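Local coordinates for protein beta-lactamase (Burkholderia cenocepacia, PDB 5E2G) that probably hydrolyses beta-lactams to substituted beta-amino acids, as a member of the class C beta-lactamase family of serine hydrolases, at residues N312-T317 against V342-R347; P24-G29 against M336-N341. All blocks are in the same frame, centred on the assembly; numbering follows the deposited sequence.

Contact 1: residues N312-T317 against V342-R347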
loop_
_atom_site.group_PDB
_atom_site.type_symbol
_atom_site.label_atom_id
_atom_site.label_comp_id
_atom_site.label_asym_id
_atom_site.label_seq_id
_atom_site.Cartn_x
_atom_site.Cartn_y
_atom_site.Cartn_z
ATOM N N ASN A 312 -0.270 -0.572 9.212
ATOM C CA ASN A 312 -0.547 -1.640 8.253
ATOM C C ASN A 312 -1.215 -1.100 6.991
ATOM O O ASN A 312 -1.597 0.067 6.900
ATOM C CB ASN A 312 -1.389 -2.777 8.884
ATOM C CG ASN A 312 -2.810 -2.359 9.263
ATOM O OD1 ASN A 312 -3.233 -1.215 9.077
ATOM N ND2 ASN A 312 -3.558 -3.311 9.792
ATOM N N LYS A 313 -1.327 -1.981 6.000
ATOM C CA LYS A 313 -2.062 -1.702 4.776
ATOM C C LYS A 313 -2.381 -3.022 4.093
ATOM O O LYS A 313 -1.525 -3.906 4.021
ATOM C CB LYS A 313 -1.259 -0.805 3.828
ATOM C CG LYS A 313 -1.969 -0.487 2.530
ATOM C CD LYS A 313 -3.078 0.509 2.763
ATOM C CE LYS A 313 -3.960 0.621 1.529
ATOM N NZ LYS A 313 -4.944 -0.507 1.428
ATOM N N THR A 314 -3.603 -3.142 3.589
ATOM C CA THR A 314 -4.046 -4.287 2.805
ATOM C C THR A 314 -3.974 -3.984 1.309
ATOM O O THR A 314 -3.996 -2.829 0.880
ATOM C CB THR A 314 -5.480 -4.667 3.166
ATOM O OG1 THR A 314 -6.259 -3.472 3.274
ATOM C CG2 THR A 314 -5.531 -5.422 4.478
ATOM N N GLY A 315 -3.909 -5.051 0.517
ATOM C CA GLY A 315 -3.976 -4.937 -0.927
ATOM C C GLY A 315 -4.654 -6.142 -1.543
ATOM O O GLY A 315 -4.380 -7.276 -1.137
ATOM N N SER A 316 -5.546 -5.919 -2.510
ATOM C CA SER A 316 -6.264 -7.017 -3.154
ATOM C C SER A 316 -6.473 -6.691 -4.622
ATOM O O SER A 316 -7.166 -5.721 -4.947
ATOM C CB SER A 316 -7.617 -7.274 -2.487
ATOM O OG SER A 316 -7.473 -7.753 -1.161
ATOM N N THR A 317 -5.891 -7.507 -5.501
ATOM C CA THR A 317 -6.253 -7.511 -6.906
ATOM C C THR A 317 -7.096 -8.746 -7.208
ATOM O O THR A 317 -7.377 -9.572 -6.339
ATOM C CB THR A 317 -5.008 -7.461 -7.793
ATOM O OG1 THR A 317 -4.211 -8.630 -7.567
ATOM C CG2 THR A 317 -4.193 -6.232 -7.482
ATOM N N VAL A 342 -7.235 -14.300 -0.386
ATOM C CA VAL A 342 -7.205 -14.596 1.041
ATOM C C VAL A 342 -8.042 -13.542 1.745
ATOM O O VAL A 342 -7.814 -12.346 1.538
ATOM C CB VAL A 342 -5.775 -14.606 1.614
ATOM C CG1 VAL A 342 -5.807 -14.926 3.106
ATOM C CG2 VAL A 342 -4.902 -15.588 0.868
ATOM N N PRO A 343 -9.019 -13.925 2.571
ATOM C CA PRO A 343 -9.821 -12.922 3.271
ATOM C C PRO A 343 -8.933 -12.014 4.098
ATOM O O PRO A 343 -8.005 -12.467 4.770
ATOM C CB PRO A 343 -10.751 -13.760 4.147
ATOM C CG PRO A 343 -10.849 -15.052 3.429
ATOM C CD PRO A 343 -9.491 -15.287 2.853
ATOM N N ILE A 344 -9.228 -10.716 4.021
ATOM C CA ILE A 344 -8.417 -9.708 4.695
ATOM C C ILE A 344 -8.232 -10.048 6.166
ATOM O O ILE A 344 -7.113 -10.021 6.689
ATOM C CB ILE A 344 -9.048 -8.320 4.513
ATOM C CG1 ILE A 344 -8.704 -7.799 3.121
ATOM C CG2 ILE A 344 -8.584 -7.383 5.608
ATOM C CD1 ILE A 344 -9.517 -6.634 2.699
ATOM N N GLU A 345 -9.322 -10.383 6.858
ATOM C CA GLU A 345 -9.204 -10.648 8.287
ATOM C C GLU A 345 -8.334 -11.873 8.565
ATOM O O GLU A 345 -7.713 -11.959 9.628
ATOM C CB GLU A 345 -10.592 -10.808 8.910
ATOM C CG GLU A 345 -11.570 -9.653 8.612
ATOM C CD GLU A 345 -11.358 -8.415 9.486
ATOM O OE1 GLU A 345 -10.222 -8.192 9.958
ATOM O OE2 GLU A 345 -12.337 -7.660 9.693
ATOM N N GLU A 346 -8.258 -12.819 7.628
ATOM C CA GLU A 346 -7.372 -13.960 7.830
ATOM C C GLU A 346 -5.905 -13.583 7.651
ATOM O O GLU A 346 -5.034 -14.156 8.317
ATOM C CB GLU A 346 -7.751 -15.103 6.887
ATOM C CG GLU A 346 -9.025 -15.818 7.278
ATOM C CD GLU A 346 -8.939 -16.440 8.659
ATOM O OE1 GLU A 346 -7.850 -16.906 9.051
ATOM O OE2 GLU A 346 -9.965 -16.450 9.369
ATOM N N ARG A 347 -5.602 -12.636 6.761
ATOM C CA ARG A 347 -4.248 -12.092 6.728
ATOM C C ARG A 347 -3.934 -11.379 8.036
ATOM O O ARG A 347 -2.821 -11.488 8.569
ATOM C CB ARG A 347 -4.083 -11.129 5.552
ATOM C CG ARG A 347 -4.853 -11.509 4.312
ATOM C CD ARG A 347 -4.796 -10.402 3.263
ATOM N NE ARG A 347 -5.866 -10.558 2.287
ATOM C CZ ARG A 347 -6.168 -9.665 1.358
ATOM N NH1 ARG A 347 -5.473 -8.544 1.272
ATOM N NH2 ARG A 347 -7.167 -9.885 0.519
#

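Contact 2: residues P24-G29 against M336-N341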
loop_
_atom_site.group_PDB
_atom_site.type_symbol
_atom_site.label_atom_id
_atom_site.label_comp_id
_atom_site.label_asym_id
_atom_site.label_seq_id
_atom_site.Cartn_x
_atom_site.Cartn_y
_atom_site.Cartn_z
ATOM N N PRO A 24 -2.002 -21.187 -4.418
ATOM C CA PRO A 24 -0.858 -21.944 -4.955
ATOM C C PRO A 24 0.462 -21.572 -4.309
ATOM O O PRO A 24 1.305 -22.451 -4.087
ATOM C CB PRO A 24 -0.879 -21.593 -6.450
ATOM C CG PRO A 24 -2.311 -21.256 -6.728
ATOM C CD PRO A 24 -2.813 -20.574 -5.483
ATOM N N GLY A 25 0.657 -20.303 -3.976
ATOM C CA GLY A 25 1.934 -19.876 -3.448
ATOM C C GLY A 25 1.813 -18.633 -2.601
ATOM O O GLY A 25 0.873 -17.842 -2.732
HETATM N N MSE A 26 2.789 -18.475 -1.716
HETATM C CA MSE A 26 2.930 -17.286 -0.893
HETATM C C MSE A 26 4.396 -16.991 -0.651
HETATM O O MSE A 26 5.216 -17.891 -0.593
HETATM C CB MSE A 26 2.224 -17.443 0.458
HETATM C CG MSE A 26 0.739 -17.633 0.378
HETATM SE SE MSE A 26 -0.047 -17.355 2.113
HETATM C CE MSE A 26 0.318 -15.446 2.323
ATOM N N ALA A 27 4.722 -15.719 -0.497
ATOM C CA ALA A 27 6.038 -15.300 -0.049
ATOM C C ALA A 27 5.851 -14.458 1.201
ATOM O O ALA A 27 5.020 -13.543 1.217
ATOM C CB ALA A 27 6.778 -14.521 -1.135
ATOM N N ILE A 28 6.594 -14.792 2.253
ATOM C CA ILE A 28 6.456 -14.163 3.560
ATOM C C ILE A 28 7.778 -13.503 3.905
ATOM O O ILE A 28 8.819 -14.170 3.922
ATOM C CB ILE A 28 6.074 -15.177 4.650
ATOM C CG1 ILE A 28 4.994 -16.153 4.154
ATOM C CG2 ILE A 28 5.672 -14.447 5.919
ATOM C CD1 ILE A 28 3.664 -15.523 3.830
ATOM N N GLY A 29 7.741 -12.211 4.196
ATOM C CA GLY A 29 8.903 -11.476 4.670
ATOM C C GLY A 29 8.722 -11.139 6.139
ATOM O O GLY A 29 7.644 -10.707 6.552
HETATM N N MSE A 336 3.065 -10.188 3.591
HETATM C CA MSE A 336 2.434 -11.407 3.111
HETATM C C MSE A 336 1.949 -11.239 1.687
HETATM O O MSE A 336 1.109 -10.391 1.421
HETATM C CB MSE A 336 1.264 -11.801 4.006
HETATM C CG MSE A 336 1.631 -12.000 5.465
HETATM SE SE MSE A 336 0.061 -12.194 6.635
HETATM C CE MSE A 336 -0.934 -13.495 5.583
ATOM N N LEU A 337 2.465 -12.048 0.769
ATOM C CA LEU A 337 2.081 -11.981 -0.634
ATOM C C LEU A 337 1.554 -13.338 -1.057
ATOM O O LEU A 337 2.212 -14.353 -0.830
ATOM C CB LEU A 337 3.255 -11.577 -1.528
ATOM C CG LEU A 337 4.189 -10.483 -1.020
ATOM C CD1 LEU A 337 5.273 -10.226 -2.033
ATOM C CD2 LEU A 337 3.423 -9.230 -0.766
ATOM N N ALA A 338 0.379 -13.353 -1.673
ATOM C CA ALA A 338 -0.247 -14.593 -2.101
ATOM C C ALA A 338 -0.829 -14.397 -3.488
ATOM O O ALA A 338 -1.432 -13.359 -3.771
ATOM C CB ALA A 338 -1.342 -15.032 -1.125
ATOM N N ASN A 339 -0.641 -15.392 -4.357
ATOM C CA ASN A 339 -1.250 -15.326 -5.684
ATOM C C ASN A 339 -2.618 -15.987 -5.707
ATOM O O ASN A 339 -2.969 -16.714 -6.638
ATOM C CB ASN A 339 -0.318 -15.922 -6.739
ATOM C CG ASN A 339 -0.073 -17.394 -6.545
ATOM O OD1 ASN A 339 -0.303 -17.931 -5.465
ATOM N ND2 ASN A 339 0.403 -18.062 -7.592
ATOM N N GLY A 340 -3.414 -15.735 -4.674
ATOM C CA GLY A 340 -4.799 -16.153 -4.624
ATOM C C GLY A 340 -5.537 -15.229 -3.684
ATOM O O GLY A 340 -4.961 -14.309 -3.105
ATOM N N ASN A 341 -6.829 -15.494 -3.528
ATOM C CA ASN A 341 -7.716 -14.643 -2.738
ATOM C C ASN A 341 -7.735 -15.129 -1.295
ATOM O O ASN A 341 -8.185 -16.245 -1.015
ATOM C CB ASN A 341 -9.123 -14.638 -3.336
ATOM C CG ASN A 341 -9.253 -13.704 -4.531
ATOM O OD1 ASN A 341 -10.044 -12.759 -4.507
ATOM N ND2 ASN A 341 -8.474 -13.959 -5.576
#

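Contact 1: residues N312-T317 against V342-R347
Arg347, in the first turn of the C-terminal helix 344-357, reaches the end of strand 309-316 in a largely polar helix-on-sheet contact, where Gly315 and Ser316 receive its guanidinium. Arg347 NH2 gives Ser316 OG a nearly straight hydrogen bond of 2.7 Å (164°), and the hydroxyl lies at the edge of the group, in its plane. The bond from Arg347 NH1 to Gly315 O, 2.9 Å, is bent and weak. On its own side of the contact the guanidinium holds one carbonyl side-on: Arg347 NE and NH2 both donate to Val342 O, each at 2.7 Å, which fixes the rotation of the group. Ile344 CG1 lies 3.5 Å above the guanidinium plane of Arg347, over its centre. Ile344 CG2, the other branch, meets Thr314 CG2 at 3.8 Å, and the two side chains cross at about a right angle. One strand residue earlier, Lys313 NZ bonds to Thr314 O and to Tyr148 OH, consistent with the lysine of a KTG motif at the active site. Arg347 NH1 also donates to Thr322 O, so the arginine spans strands 309-316 and 321-327, while Val342 and Glu346 pack against helix 3-21.

Contact 2: residues P24-G29 against M336-N341
Met26 and Ala338 face each other as a non-hydrogen-bonded pair where strand 25-32 runs antiparallel to strand 332-338; the axes of the short segments come within 4.7 Å, their N-to-C directions 168° apart. Both methionines here are selenomethionine. Along the Met26 side chain, CB lies near Leu337 O, Met26 CG packs on Ala338 CB at 3.7 Å, and SE passes the same methyl more loosely. The chain then bends at its last torsion (chi3 67°), which brings Met26 CE back over Ala338 CB and on to the CE of Met336, 4.0 Å away. Ile28 CD1 approaches Met336 CG from the paired strand, completing an apolar row of Met26, Ile28, Met336 and Ala338 on one face of the sheet.

The backbones are joined at Ala27 and Leu337, a hydrogen-bonded pair: Ala27 N to Leu337 O is 2.9 Å and Leu337 N to Ala27 O is 3.0 Å. Beyond it the ladder weakens. Asn339 N reaches Gly25 O in a weak bond, and Asn339 OD1 takes the proton of Gly25 N at an N-to-O distance of 3.0 Å, the donor slightly tilted from the amide's carbonyl plane. Asn339 CG sits between backbone N and carbonyl carbon (chi1 65°), turning the amide toward Gly25 and obliquely across the Pro24 ring.

Met26 and Ile28 pack against helix 3-21, whereas Ala27 and Leu337 face helix 226-235. An antiparallel sheet with helices on both faces, its N- and C-terminal strands side by side, is characteristic of the serine beta-lactamase and penicillin-binding protein fold.

Overall arrangement
Contacts 1 and 2 reach the same antiparallel sheet, their centres about 11 Å apart, in which the strands run 25-32, 332-338, 321-327, 309-316. Along the chain the segments alternate: 24-29, 312-317, 336-341, 342-347. The last two are continuous, so the chain leaves strand 332-338 at contact 2 and passes through a short loop into helix 344-357, which returns over the sheet to make contact 1. The two also touch, Arg347 O lying 3.5 Å from Met336 SE. Contact 2 thus joins the first and last strands of the chain within the sheet, while contact 1 fastens the C-terminal helix to the strand carrying the probable active-site lysine, Lys313.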